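Local coordinates for Tlr1789 protein (Thermosynechococcus elongatus, PDB 2X8X) that probably recognises outer-membrane beta-barrel proteins and assists their insertion, as other Omp85 proteins do, through the periplasmic POTRA domains contained in this N-terminal piece, at residues 152-157 with 188-193; 158-163 with 227-232; 181-186 with 196-201. All blocks are in the same frame, centred on the assembly; numbering follows the deposited sequence.

Contact 1 of 3, residues 152-157 with 188-193; sequences GVVEQV and VVLNQK
Peptide groups of the two segments meet twice: Val154 N faces Val188 O almost in line with that carbonyl, at 2.8 Å, and Leu190 N comes to Gly152 O at the same distance but tilted 28° from the carbonyl plane. The two bonds flank Val153 and Val189, a non-hydrogen-bonded antiparallel pair. They make a single beta bridge in the C-terminal POTRA module, between the beginning of strand 154-161 and the lead-in to helix 192-205. The backbones are close there, with 4.2 Å between Val153 CA and Val189 CA. The alpha hydrogens add weaker contacts: Val189 CA lies against Gly152 O, and Val153 CA against Val188 O.

Val154 carries most of the side-chain packing. Its CG1 stands anti to the backbone N (chi1 177°), which turns CG2 to the other segment. Val154 CG2 meets Leu190 CB at 4.0 Å and Val188 CG2 at 4.1 Å. Val153 and Val189 hardly touch through their side chains.

Beyond the bridge, the 188-193 segment turns into helix 192-205. Asn191 is its N-cap, and ND2 is bonded to Asn126 O near the end of helix 109-125. At the other end of the same amide, Asn191 OD1 accepts Lys193 N at 2.8 Å, in the carbonyl plane.

Contact 2 of 3, residues 158-163 with 227-232; sequences TYRFLN and ILNIKE
Phe161 and Ile230 lie side by side on one face of a parallel strand pair, strands 154-161 and 224-232 of a POTRA sheet. With Leu228 they make this the more buried face. Ile230 CG2 is 4.0 Å from Phe161 CE2, and Leu228 CD1 is equally far from Tyr159 CE1. The Glu232 carboxylate crosses the phenyl ring with its plane turned 57° to it, and Glu232 OE1 comes to 3.3 Å from Phe161 CD2. Its oxygens are held by Arg172 N and Thr173 N. Helix 175-179 packs on the Tyr159 and Phe161 side chains.

On the other face Ile227 is buried, while Thr158, Arg160 and Asn229 are partly exposed. Arg160 is extended from CG to NE and lays its guanidinium over Ile227, whose CG2 sits 3.4 Å above the plane, toward the rim. NH2 then reaches Glu216 in a salt bridge, spanning the middle strand.

Four backbone bonds join the strands; Arg160 N to Leu228 O is the straightest, at 175°. Past Leu162 N a water takes over, donating to Leu162 O and accepting from Glu232 N. The chemistry is consistent with a sheet that has a helix on one side and a partly exposed, more polar surface on the other.

Contact 3 of 3, residues 181-186 with 196-201; sequences EMDTQP and QADLRR
The 181-186 loop passes beside helix 192-205, coming nearest at Met182 and Asp198, whose CA atoms are 5.1 Å apart. Asp198 points at the loop, and its carboxylate takes two successive backbone N-H groups. Asp198 OD1 accepts Asp183 N at 2.9 Å, on the syn side but 35° out of the carboxylate plane. Asp198 OD2 accepts Thr184 N at 3.0 Å with its syn lone pair. Thr184 OG1 also donates to Asp198 OD2, at 2.7 Å; it stands beside its own backbone N (chi1 -54°), so both Thr184 donors reach one oxygen. Met182 CE closes on Asp198 OD2.

This is where the two helices of the third POTRA domain are connected: the loop follows helix 175-179 and is tied onto the next helix at Arg201, one turn after Asp198. The Arg201 guanidinium has Glu181 O at its edge, in plane, bonded to NE, and Ala197 O over the centre of one face. Arg201 NH2 forms a salt bridge with Asp198 OD1; this and the NE bond are both modelled doubtfully short. Asp183 OD2, 3.6 Å from Arg201 NH2 but well out of the guanidinium plane, adds charge attraction alone. A water donates to both Glu181 OE1 and Arg201 O.

How the contacts relate
From the N terminus, after two POTRA modules, the chain enters strand 154-161. Contact 1 closes a loop of 30 residues there, tying the beginning of that strand to the lead-in of helix 192-205. Contact 2 begins directly after it, with 158-163 on the same strand, and closes the longer loop to 227-232. The two cross. Contact 3 is a short closure nested inside contact 2, and it also crosses contact 1. Pro186 CB packs on Glu155 O at 3.3 Å, joining contacts 1 and 3. Met182 SD meets Leu228 CD1 at 3.8 Å, joining contacts 3 and 2. Together they connect strands 154-161 and 224-232, the loop between helices 175-179 and 192-205, and helix 192-205.

Contact 1 of 3, residues 152-157 with 188-193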
ATOM      1  N   GLY A 152      -7.420  10.355  -3.518  1.00 18.63           N
ATOM      2  CA  GLY A 152      -7.215  11.548  -4.378  1.00 20.20           C
ATOM      3  C   GLY A 152      -8.468  12.430  -4.404  1.00 21.50           C
ATOM      4  O   GLY A 152      -8.937  12.845  -5.455  1.00 22.71           O
ATOM      5  N   VAL A 153      -9.066  12.662  -3.243  1.00 21.92           N
ATOM      6  CA  VAL A 153     -10.260  13.544  -3.108  1.00 21.33           C
ATOM      7  C   VAL A 153      -9.885  15.013  -3.451  1.00 19.99           C
ATOM      8  O   VAL A 153      -8.820  15.531  -3.045  1.00 18.35           O
ATOM      9  CB  VAL A 153     -10.909  13.443  -1.657  1.00 21.75           C
ATOM     10  CG1 VAL A 153     -12.172  14.406  -1.497  1.00 20.75           C
ATOM     11  CG2 VAL A 153     -11.333  12.021  -1.349  1.00 20.40           C
ATOM     12  N   VAL A 154     -10.761  15.614  -4.270  1.00 21.47           N
ATOM     13  CA  VAL A 154     -10.695  17.021  -4.681  1.00 20.89           C
ATOM     14  C   VAL A 154     -11.336  17.870  -3.568  1.00 23.09           C
ATOM     15  O   VAL A 154     -12.543  17.811  -3.316  1.00 24.75           O
ATOM     16  CB  VAL A 154     -11.328  17.259  -6.081  1.00 21.44           C
ATOM     17  CG1 VAL A 154     -11.297  18.746  -6.407  1.00 18.46           C
ATOM     18  CG2 VAL A 154     -10.486  16.521  -7.183  1.00 15.14           C
ATOM     19  N   GLU A 155     -10.487  18.587  -2.863  1.00 23.97           N
ATOM     20  CA  GLU A 155     -10.876  19.521  -1.805  1.00 26.05           C
ATOM     21  C   GLU A 155     -11.411  20.823  -2.473  1.00 25.18           C
ATOM     22  O   GLU A 155     -12.542  21.255  -2.209  1.00 23.36           O
ATOM     23  CB  GLU A 155      -9.655  19.784  -0.920  1.00 25.56           C
ATOM     24  CG  GLU A 155      -9.981  20.024   0.526  1.00 32.70           C
ATOM     25  CD  GLU A 155      -8.721  20.292   1.369  1.00 36.27           C
ATOM     26  OE1 GLU A 155      -8.255  19.325   2.043  1.00 31.49           O
ATOM     27  OE2 GLU A 155      -8.218  21.463   1.342  1.00 36.42           O
ATOM     28  N   GLN A 156     -10.624  21.434  -3.373  1.00 24.72           N
ATOM     29  CA  GLN A 156     -11.136  22.556  -4.150  1.00 25.76           C
ATOM     30  C   GLN A 156     -10.676  22.561  -5.577  1.00 24.29           C
ATOM     31  O   GLN A 156      -9.790  21.792  -5.994  1.00 22.59           O
ATOM     32  CB  GLN A 156     -10.831  23.948  -3.536  1.00 28.65           C
ATOM     33  CG  GLN A 156      -9.498  24.030  -2.834  1.00 34.42           C
ATOM     34  CD  GLN A 156      -9.289  25.371  -2.105  1.00 41.83           C
ATOM     35  OE1 GLN A 156     -10.155  26.242  -2.107  1.00 45.78           O
ATOM     36  NE2 GLN A 156      -8.129  25.527  -1.490  1.00 44.16           N
ATOM     37  N   VAL A 157     -11.310  23.419  -6.340  1.00 22.82           N
ATOM     38  CA  VAL A 157     -10.843  23.646  -7.707  1.00 23.01           C
ATOM     39  C   VAL A 157     -10.674  25.150  -7.844  1.00 23.54           C
ATOM     40  O   VAL A 157     -11.629  25.899  -7.601  1.00 22.44           O
ATOM     41  CB  VAL A 157     -11.845  23.132  -8.783  1.00 22.88           C
ATOM     42  CG1 VAL A 157     -11.339  23.421 -10.240  1.00 25.04           C
ATOM     43  CG2 VAL A 157     -12.123  21.662  -8.568  1.00 24.85           C
ATOM     44  N   VAL A 188     -15.250  15.108  -5.307  1.00 26.81           N
ATOM     45  CA  VAL A 188     -15.158  13.899  -6.143  1.00 24.61           C
ATOM     46  C   VAL A 188     -13.722  13.397  -5.951  1.00 24.77           C
ATOM     47  O   VAL A 188     -12.852  14.163  -5.496  1.00 23.10           O
ATOM     48  CB  VAL A 188     -15.390  14.165  -7.649  1.00 27.70           C
ATOM     49  CG1 VAL A 188     -16.717  14.896  -7.853  1.00 28.65           C
ATOM     50  CG2 VAL A 188     -14.203  15.012  -8.240  1.00 25.05           C
ATOM     51  N   VAL A 189     -13.481  12.119  -6.255  1.00 22.42           N
ATOM     52  CA  VAL A 189     -12.142  11.568  -6.290  1.00 21.74           C
ATOM     53  C   VAL A 189     -11.608  11.828  -7.722  1.00 22.39           C
ATOM     54  O   VAL A 189     -12.218  11.448  -8.706  1.00 22.81           O
ATOM     55  CB  VAL A 189     -12.174  10.023  -6.106  1.00 20.81           C
ATOM     56  CG1 VAL A 189     -10.803   9.461  -6.158  1.00 19.84           C
ATOM     57  CG2 VAL A 189     -12.897   9.632  -4.820  1.00 19.40           C
ATOM     58  N   LEU A 190     -10.474  12.477  -7.807  1.00 23.51           N
ATOM     59  CA  LEU A 190      -9.844  12.816  -9.110  1.00 24.46           C
ATOM     60  C   LEU A 190      -9.720  11.607 -10.062  1.00 26.10           C
ATOM     61  O   LEU A 190      -9.154  10.545  -9.706  1.00 24.82           O
ATOM     62  CB  LEU A 190      -8.469  13.478  -8.833  1.00 24.72           C
ATOM     63  CG  LEU A 190      -7.723  14.059 -10.052  1.00 27.09           C
ATOM     64  CD1 LEU A 190      -8.524  15.269 -10.501  1.00 28.18           C
ATOM     65  CD2 LEU A 190      -6.338  14.521  -9.645  1.00 27.03           C
ATOM     66  N   ASN A 191     -10.249  11.756 -11.287  1.00 25.62           N
ATOM     67  CA  ASN A 191     -10.163  10.679 -12.247  1.00 25.55           C
ATOM     68  C   ASN A 191      -9.669  11.233 -13.562  1.00 27.29           C
ATOM     69  O   ASN A 191     -10.200  12.201 -14.044  1.00 25.01           O
ATOM     70  CB  ASN A 191     -11.516  10.061 -12.463  1.00 25.70           C
ATOM     71  CG  ASN A 191     -11.443   8.842 -13.314  1.00 27.42           C
ATOM     72  OD1 ASN A 191     -11.072   8.898 -14.489  1.00 25.96           O
ATOM     73  ND2 ASN A 191     -11.768   7.711 -12.717  1.00 27.60           N
ATOM     74  N   GLN A 192      -8.650  10.606 -14.128  1.00 28.99           N
ATOM     75  CA  GLN A 192      -7.924  11.206 -15.259  1.00 32.20           C
ATOM     76  C   GLN A 192      -8.776  11.223 -16.521  1.00 32.26           C
ATOM     77  O   GLN A 192      -8.564  12.088 -17.397  1.00 33.47           O
ATOM     78  CB  GLN A 192      -6.567  10.494 -15.437  1.00 32.40           C
ATOM     79  CG  GLN A 192      -5.783  10.910 -16.629  1.00 38.87           C
ATOM     80  CD  GLN A 192      -5.715   9.772 -17.621  1.00 44.48           C
ATOM     81  OE1 GLN A 192      -5.369   8.624 -17.237  1.00 46.34           O
ATOM     82  NE2 GLN A 192      -6.048  10.057 -18.897  1.00 44.32           N
ATOM     83  N   LYS A 193      -9.755  10.311 -16.577  1.00 31.84           N
ATOM     84  CA  LYS A 193     -10.733  10.185 -17.666  1.00 32.42           C
ATOM     85  C   LYS A 193     -11.683  11.367 -17.638  1.00 30.91           C
ATOM     86  O   LYS A 193     -12.014  11.947 -18.679  1.00 28.69           O
ATOM     87  CB  LYS A 193     -11.572   8.907 -17.473  1.00 33.40           C
ATOM     88  CG  LYS A 193     -11.216   7.726 -18.327  1.00 40.67           C
ATOM     89  CD  LYS A 193      -9.708   7.465 -18.356  1.00 48.29           C
ATOM     90  CE  LYS A 193      -9.210   7.391 -19.806  1.00 48.41           C
ATOM     91  NZ  LYS A 193      -8.312   6.211 -19.906  1.00 50.03           N
TER

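Contact 2 of 3, residues 158-163 with 227-232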
ATOM      1  N   THR A 158      -9.469  25.554  -8.301  1.00 22.20           N
ATOM      2  CA  THR A 158      -8.998  26.945  -8.298  1.00 22.29           C
ATOM      3  C   THR A 158      -8.695  27.300  -9.737  1.00 20.91           C
ATOM      4  O   THR A 158      -7.922  26.571 -10.379  1.00 19.89           O
ATOM      5  CB  THR A 158      -7.615  27.066  -7.530  1.00 23.33           C
ATOM      6  OG1 THR A 158      -7.722  26.424  -6.235  1.00 25.89           O
ATOM      7  CG2 THR A 158      -7.091  28.586  -7.417  1.00 20.25           C
ATOM      8  N   TYR A 159      -9.284  28.393 -10.238  1.00 20.47           N
ATOM      9  CA  TYR A 159      -8.911  28.932 -11.549  1.00 20.03           C
ATOM     10  C   TYR A 159      -7.822  30.001 -11.427  1.00 21.44           C
ATOM     11  O   TYR A 159      -7.946  30.918 -10.635  1.00 21.41           O
ATOM     12  CB  TYR A 159     -10.111  29.549 -12.321  1.00 20.68           C
ATOM     13  CG  TYR A 159     -11.345  28.702 -12.341  1.00 21.74           C
ATOM     14  CD1 TYR A 159     -11.266  27.305 -12.477  1.00 19.14           C
ATOM     15  CD2 TYR A 159     -12.613  29.299 -12.192  1.00 21.65           C
ATOM     16  CE1 TYR A 159     -12.410  26.510 -12.420  1.00 20.38           C
ATOM     17  CE2 TYR A 159     -13.757  28.533 -12.169  1.00 20.06           C
ATOM     18  CZ  TYR A 159     -13.657  27.141 -12.276  1.00 21.62           C
ATOM     19  OH  TYR A 159     -14.795  26.386 -12.268  1.00 27.60           O
ATOM     20  N   ARG A 160      -6.748  29.899 -12.209  1.00 18.98           N
ATOM     21  CA  ARG A 160      -5.781  30.993 -12.220  1.00 19.87           C
ATOM     22  C   ARG A 160      -5.652  31.517 -13.672  1.00 19.09           C
ATOM     23  O   ARG A 160      -5.283  30.750 -14.602  1.00 19.06           O
ATOM     24  CB  ARG A 160      -4.429  30.493 -11.692  1.00 19.89           C
ATOM     25  CG  ARG A 160      -4.463  29.976 -10.274  1.00 21.67           C
ATOM     26  CD  ARG A 160      -3.067  29.558  -9.849  1.00 24.63           C
ATOM     27  NE  ARG A 160      -3.201  29.144  -8.446  1.00 26.24           N
ATOM     28  CZ  ARG A 160      -2.383  28.316  -7.826  1.00 26.52           C
ATOM     29  NH1 ARG A 160      -1.333  27.812  -8.452  1.00 27.23           N
ATOM     30  NH2 ARG A 160      -2.625  27.977  -6.579  1.00 30.57           N
ATOM     31  N   PHE A 161      -6.034  32.761 -13.889  1.00 19.34           N
ATOM     32  CA  PHE A 161      -5.944  33.354 -15.214  1.00 19.15           C
ATOM     33  C   PHE A 161      -4.579  33.969 -15.489  1.00 20.71           C
ATOM     34  O   PHE A 161      -4.020  34.651 -14.644  1.00 19.60           O
ATOM     35  CB  PHE A 161      -7.133  34.293 -15.442  1.00 18.64           C
ATOM     36  CG  PHE A 161      -8.481  33.556 -15.390  1.00 18.54           C
ATOM     37  CD1 PHE A 161      -9.085  33.271 -14.170  1.00 20.68           C
ATOM     38  CD2 PHE A 161      -9.107  33.125 -16.566  1.00 21.24           C
ATOM     39  CE1 PHE A 161     -10.330  32.564 -14.091  1.00 21.82           C
ATOM     40  CE2 PHE A 161     -10.359  32.432 -16.522  1.00 18.75           C
ATOM     41  CZ  PHE A 161     -10.950  32.141 -15.290  1.00 20.75           C
ATOM     42  N   LEU A 162      -4.026  33.730 -16.677  1.00 21.56           N
ATOM     43  CA  LEU A 162      -2.638  34.116 -16.941  1.00 23.28           C
ATOM     44  C   LEU A 162      -2.547  34.734 -18.292  1.00 25.97           C
ATOM     45  O   LEU A 162      -3.271  34.289 -19.189  1.00 26.58           O
ATOM     46  CB  LEU A 162      -1.714  32.894 -16.920  1.00 23.23           C
ATOM     47  CG  LEU A 162      -1.774  31.905 -15.751  1.00 23.76           C
ATOM     48  CD1 LEU A 162      -0.889  30.681 -16.071  1.00 22.98           C
ATOM     49  CD2 LEU A 162      -1.414  32.499 -14.360  1.00 20.56           C
ATOM     50  N   ASN A 163      -1.694  35.763 -18.464  1.00 27.64           N
ATOM     51  CA  ASN A 163      -1.521  36.411 -19.784  1.00 30.51           C
ATOM     52  C   ASN A 163      -0.590  35.536 -20.603  1.00 32.80           C
ATOM     53  O   ASN A 163      -0.154  34.489 -20.121  1.00 33.08           O
ATOM     54  CB  ASN A 163      -0.933  37.829 -19.649  1.00 28.72           C
ATOM     55  CG  ASN A 163       0.440  37.862 -18.932  1.00 29.33           C
ATOM     56  OD1 ASN A 163       1.152  36.840 -18.786  1.00 28.29           O
ATOM     57  ND2 ASN A 163       0.807  39.051 -18.460  1.00 29.99           N
ATOM     58  N   ILE A 227      -5.769  22.811  -9.822  1.00 25.52           N
ATOM     59  CA  ILE A 227      -5.521  24.178 -10.324  1.00 25.84           C
ATOM     60  C   ILE A 227      -5.713  24.090 -11.818  1.00 24.54           C
ATOM     61  O   ILE A 227      -5.139  23.187 -12.452  1.00 23.76           O
ATOM     62  CB  ILE A 227      -4.059  24.655 -10.111  1.00 26.10           C
ATOM     63  CG1 ILE A 227      -3.517  24.395  -8.683  1.00 28.92           C
ATOM     64  CG2 ILE A 227      -3.890  26.104 -10.544  1.00 25.27           C
ATOM     65  CD1 ILE A 227      -4.291  24.974  -7.582  1.00 26.14           C
ATOM     66  N   LEU A 228      -6.527  24.989 -12.370  1.00 23.01           N
ATOM     67  CA  LEU A 228      -6.610  25.173 -13.823  1.00 22.32           C
ATOM     68  C   LEU A 228      -5.887  26.485 -14.156  1.00 22.96           C
ATOM     69  O   LEU A 228      -6.291  27.545 -13.699  1.00 22.83           O
ATOM     70  CB  LEU A 228      -8.059  25.248 -14.271  1.00 21.08           C
ATOM     71  CG  LEU A 228      -9.012  24.056 -14.152  1.00 24.92           C
ATOM     72  CD1 LEU A 228     -10.261  24.329 -15.000  1.00 24.70           C
ATOM     73  CD2 LEU A 228      -8.282  22.751 -14.561  1.00 28.75           C
ATOM     74  N   ASN A 229      -4.807  26.420 -14.953  1.00 22.52           N
ATOM     75  CA  ASN A 229      -4.051  27.573 -15.343  1.00 21.68           C
ATOM     76  C   ASN A 229      -4.563  27.880 -16.736  1.00 22.86           C
ATOM     77  O   ASN A 229      -4.373  27.061 -17.682  1.00 21.12           O
ATOM     78  CB  ASN A 229      -2.567  27.222 -15.391  1.00 22.49           C
ATOM     79  CG  ASN A 229      -1.964  27.067 -13.983  1.00 22.62           C
ATOM     80  OD1 ASN A 229      -2.021  27.981 -13.223  1.00 23.08           O
ATOM     81  ND2 ASN A 229      -1.490  25.877 -13.632  1.00 24.89           N
ATOM     82  N   ILE A 230      -5.199  29.042 -16.859  1.00 21.34           N
ATOM     83  CA  ILE A 230      -5.997  29.323 -18.026  1.00 22.53           C
ATOM     84  C   ILE A 230      -5.536  30.563 -18.689  1.00 21.47           C
ATOM     85  O   ILE A 230      -5.425  31.571 -18.015  1.00 20.75           O
ATOM     86  CB  ILE A 230      -7.495  29.529 -17.616  1.00 21.71           C
ATOM     87  CG1 ILE A 230      -8.088  28.251 -16.998  1.00 23.87           C
ATOM     88  CG2 ILE A 230      -8.335  29.931 -18.838  1.00 22.65           C
ATOM     89  CD1 ILE A 230      -9.485  28.542 -16.346  1.00 19.45           C
ATOM     90  N   LYS A 231      -5.278  30.491 -20.007  1.00 22.50           N
ATOM     91  CA  LYS A 231      -4.991  31.657 -20.838  1.00 23.58           C
ATOM     92  C   LYS A 231      -6.157  31.875 -21.795  1.00 24.44           C
ATOM     93  O   LYS A 231      -6.372  31.054 -22.680  1.00 24.40           O
ATOM     94  CB  LYS A 231      -3.650  31.498 -21.582  1.00 25.20           C
ATOM     95  CG  LYS A 231      -2.419  31.233 -20.665  1.00 26.91           C
ATOM     96  CD  LYS A 231      -1.049  31.127 -21.369  1.00 33.39           C
ATOM     97  CE  LYS A 231      -0.144  30.215 -20.481  1.00 37.77           C
ATOM     98  NZ  LYS A 231       1.332  30.321 -20.641  1.00 37.97           N
ATOM     99  N   GLU A 232      -6.926  32.952 -21.571  1.00 25.53           N
ATOM    100  CA  GLU A 232      -8.103  33.332 -22.364  1.00 27.87           C
ATOM    101  C   GLU A 232      -7.657  34.007 -23.654  1.00 29.72           C
ATOM    102  O   GLU A 232      -6.588  34.610 -23.676  1.00 29.57           O
ATOM    103  CB  GLU A 232      -9.005  34.299 -21.595  1.00 27.27           C
ATOM    104  CG  GLU A 232      -9.631  33.676 -20.337  1.00 28.62           C
ATOM    105  CD  GLU A 232     -10.630  34.603 -19.648  1.00 30.71           C
ATOM    106  OE1 GLU A 232     -10.236  35.329 -18.709  1.00 29.75           O
ATOM    107  OE2 GLU A 232     -11.812  34.602 -20.057  1.00 32.30           O
TER
HETATM  108  O   HOH W   1      -6.044  34.733 -19.444  1.00 25.81           O

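Contact 3 of 3, residues 181-186 with 196-201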
ATOM      1  N   GLU A 181     -19.136  23.099 -17.178  1.00 24.87           N
ATOM      2  CA  GLU A 181     -18.614  22.110 -18.103  1.00 24.53           C
ATOM      3  C   GLU A 181     -17.909  20.960 -17.424  1.00 25.40           C
ATOM      4  O   GLU A 181     -17.569  19.977 -18.105  1.00 25.59           O
ATOM      5  CB  GLU A 181     -17.641  22.770 -19.086  1.00 24.84           C
ATOM      6  CG  GLU A 181     -18.330  23.864 -19.888  1.00 23.18           C
ATOM      7  CD  GLU A 181     -19.468  23.351 -20.761  1.00 27.41           C
ATOM      8  OE1 GLU A 181     -19.371  22.219 -21.340  1.00 25.14           O
ATOM      9  OE2 GLU A 181     -20.439  24.124 -20.902  1.00 22.81           O
ATOM     10  N   MET A 182     -17.672  21.099 -16.109  1.00 23.96           N
ATOM     11  CA  MET A 182     -16.782  20.194 -15.402  1.00 25.98           C
ATOM     12  C   MET A 182     -17.517  19.242 -14.469  1.00 25.80           C
ATOM     13  O   MET A 182     -18.265  19.675 -13.585  1.00 26.18           O
ATOM     14  CB  MET A 182     -15.744  20.998 -14.607  1.00 25.13           C
ATOM     15  CG  MET A 182     -14.802  21.761 -15.542  1.00 26.59           C
ATOM     16  SD  MET A 182     -13.518  22.498 -14.535  1.00 34.23           S
ATOM     17  CE  MET A 182     -12.652  21.036 -13.846  1.00 26.04           C
ATOM     18  N   ASP A 183     -17.273  17.956 -14.659  1.00 27.44           N
ATOM     19  CA  ASP A 183     -17.635  16.925 -13.649  1.00 28.68           C
ATOM     20  C   ASP A 183     -16.661  16.828 -12.468  1.00 28.18           C
ATOM     21  O   ASP A 183     -17.038  16.346 -11.383  1.00 27.76           O
ATOM     22  CB  ASP A 183     -17.687  15.534 -14.277  1.00 29.01           C
ATOM     23  CG  ASP A 183     -18.835  15.354 -15.248  1.00 34.07           C
ATOM     24  OD1 ASP A 183     -19.905  16.025 -15.099  1.00 34.71           O
ATOM     25  OD2 ASP A 183     -18.660  14.490 -16.147  1.00 35.61           O
ATOM     26  N   THR A 184     -15.397  17.172 -12.691  1.00 28.01           N
ATOM     27  CA  THR A 184     -14.446  17.287 -11.575  1.00 27.55           C
ATOM     28  C   THR A 184     -14.840  18.494 -10.708  1.00 28.63           C
ATOM     29  O   THR A 184     -14.748  19.628 -11.177  1.00 28.58           O
ATOM     30  CB  THR A 184     -13.022  17.480 -12.116  1.00 28.74           C
ATOM     31  OG1 THR A 184     -12.727  16.414 -13.026  1.00 25.62           O
ATOM     32  CG2 THR A 184     -11.968  17.449 -10.983  1.00 26.90           C
ATOM     33  N   GLN A 185     -15.336  18.250  -9.478  1.00 29.62           N
ATOM     34  CA  GLN A 185     -15.887  19.305  -8.573  1.00 30.32           C
ATOM     35  C   GLN A 185     -15.379  18.986  -7.154  1.00 29.87           C
ATOM     36  O   GLN A 185     -14.965  17.883  -6.914  1.00 29.93           O
ATOM     37  CB  GLN A 185     -17.438  19.346  -8.598  1.00 29.91           C
ATOM     38  CG  GLN A 185     -18.004  19.684  -9.984  1.00 33.33           C
ATOM     39  CD  GLN A 185     -17.882  21.168 -10.368  1.00 38.41           C
ATOM     40  OE1 GLN A 185     -17.601  22.003  -9.523  1.00 41.40           O
ATOM     41  NE2 GLN A 185     -18.132  21.494 -11.648  1.00 38.16           N
ATOM     42  N   PRO A 186     -15.358  19.962  -6.234  1.00 29.70           N
ATOM     43  CA  PRO A 186     -14.997  19.566  -4.858  1.00 28.88           C
ATOM     44  C   PRO A 186     -15.794  18.364  -4.325  1.00 28.32           C
ATOM     45  O   PRO A 186     -16.989  18.222  -4.646  1.00 27.50           O
ATOM     46  CB  PRO A 186     -15.241  20.821  -4.028  1.00 28.30           C
ATOM     47  CG  PRO A 186     -14.980  21.926  -4.987  1.00 30.17           C
ATOM     48  CD  PRO A 186     -15.419  21.430  -6.401  1.00 29.10           C
ATOM     49  N   GLN A 196      -9.808  14.708 -18.490  1.00 27.91           N
ATOM     50  CA  GLN A 196      -9.717  14.739 -19.949  1.00 28.73           C
ATOM     51  C   GLN A 196     -10.954  15.224 -20.609  1.00 27.63           C
ATOM     52  O   GLN A 196     -10.858  16.097 -21.477  1.00 26.12           O
ATOM     53  CB  GLN A 196      -9.530  13.347 -20.535  1.00 30.31           C
ATOM     54  CG  GLN A 196      -8.383  12.622 -20.032  1.00 35.62           C
ATOM     55  CD  GLN A 196      -7.109  13.224 -20.444  1.00 42.84           C
ATOM     56  OE1 GLN A 196      -6.747  14.329 -20.008  1.00 42.23           O
ATOM     57  NE2 GLN A 196      -6.366  12.486 -21.287  1.00 47.04           N
ATOM     58  N   ALA A 197     -12.066  14.566 -20.268  1.00 25.94           N
ATOM     59  CA  ALA A 197     -13.378  14.899 -20.775  1.00 26.61           C
ATOM     60  C   ALA A 197     -13.748  16.356 -20.494  1.00 25.40           C
ATOM     61  O   ALA A 197     -14.327  17.068 -21.353  1.00 24.96           O
ATOM     62  CB  ALA A 197     -14.430  13.922 -20.178  1.00 26.46           C
ATOM     63  N   ASP A 198     -13.395  16.789 -19.303  1.00 22.96           N
ATOM     64  CA  ASP A 198     -13.692  18.145 -18.867  1.00 22.96           C
ATOM     65  C   ASP A 198     -12.882  19.121 -19.736  1.00 21.88           C
ATOM     66  O   ASP A 198     -13.415  20.143 -20.150  1.00 20.48           O
ATOM     67  CB  ASP A 198     -13.210  18.378 -17.415  1.00 22.95           C
ATOM     68  CG  ASP A 198     -14.168  17.783 -16.332  1.00 29.08           C
ATOM     69  OD1 ASP A 198     -15.312  17.334 -16.633  1.00 30.72           O
ATOM     70  OD2 ASP A 198     -13.740  17.782 -15.146  1.00 29.52           O
ATOM     71  N   LEU A 199     -11.597  18.829 -19.965  1.00 21.57           N
ATOM     72  CA  LEU A 199     -10.738  19.727 -20.726  1.00 22.73           C
ATOM     73  C   LEU A 199     -11.197  19.838 -22.229  1.00 24.26           C
ATOM     74  O   LEU A 199     -11.115  20.909 -22.873  1.00 23.03           O
ATOM     75  CB  LEU A 199      -9.286  19.252 -20.653  1.00 23.75           C
ATOM     76  CG  LEU A 199      -8.536  19.415 -19.330  1.00 25.94           C
ATOM     77  CD1 LEU A 199      -7.188  18.726 -19.487  1.00 27.56           C
ATOM     78  CD2 LEU A 199      -8.378  20.916 -19.105  1.00 23.97           C
ATOM     79  N   ARG A 200     -11.655  18.720 -22.785  1.00 24.25           N
ATOM     80  CA  ARG A 200     -12.312  18.678 -24.094  1.00 23.21           C
ATOM     81  C   ARG A 200     -13.568  19.529 -24.163  1.00 23.57           C
ATOM     82  O   ARG A 200     -13.764  20.278 -25.149  1.00 19.18           O
ATOM     83  CB  ARG A 200     -12.545  17.221 -24.544  1.00 24.39           C
ATOM     84  CG  ARG A 200     -11.155  16.620 -24.921  1.00 30.09           C
ATOM     85  CD  ARG A 200     -11.228  15.265 -25.660  1.00 35.71           C
ATOM     86  NE  ARG A 200     -12.059  14.319 -24.892  1.00 38.34           N
ATOM     87  CZ  ARG A 200     -11.601  13.376 -24.055  1.00 38.92           C
ATOM     88  NH1 ARG A 200     -10.290  13.218 -23.854  1.00 36.15           N
ATOM     89  NH2 ARG A 200     -12.470  12.579 -23.419  1.00 36.50           N
ATOM     90  N   ARG A 201     -14.372  19.511 -23.100  1.00 21.94           N
ATOM     91  CA  ARG A 201     -15.544  20.403 -23.060  1.00 22.87           C
ATOM     92  C   ARG A 201     -15.118  21.836 -22.940  1.00 22.74           C
ATOM     93  O   ARG A 201     -15.749  22.703 -23.526  1.00 21.36           O
ATOM     94  CB  ARG A 201     -16.547  20.046 -21.915  1.00 22.73           C
ATOM     95  CG  ARG A 201     -17.478  18.895 -22.260  1.00 24.04           C
ATOM     96  CD  ARG A 201     -18.525  18.604 -21.146  1.00 27.89           C
ATOM     97  NE  ARG A 201     -17.866  18.197 -19.906  1.00 31.11           N
ATOM     98  CZ  ARG A 201     -17.554  16.946 -19.554  1.00 32.63           C
ATOM     99  NH1 ARG A 201     -17.853  15.907 -20.326  1.00 32.77           N
ATOM    100  NH2 ARG A 201     -16.953  16.719 -18.395  1.00 35.43           N
TER
HETATM  101  O   HOH W   2     -18.372  22.401 -24.226  1.00 21.90           O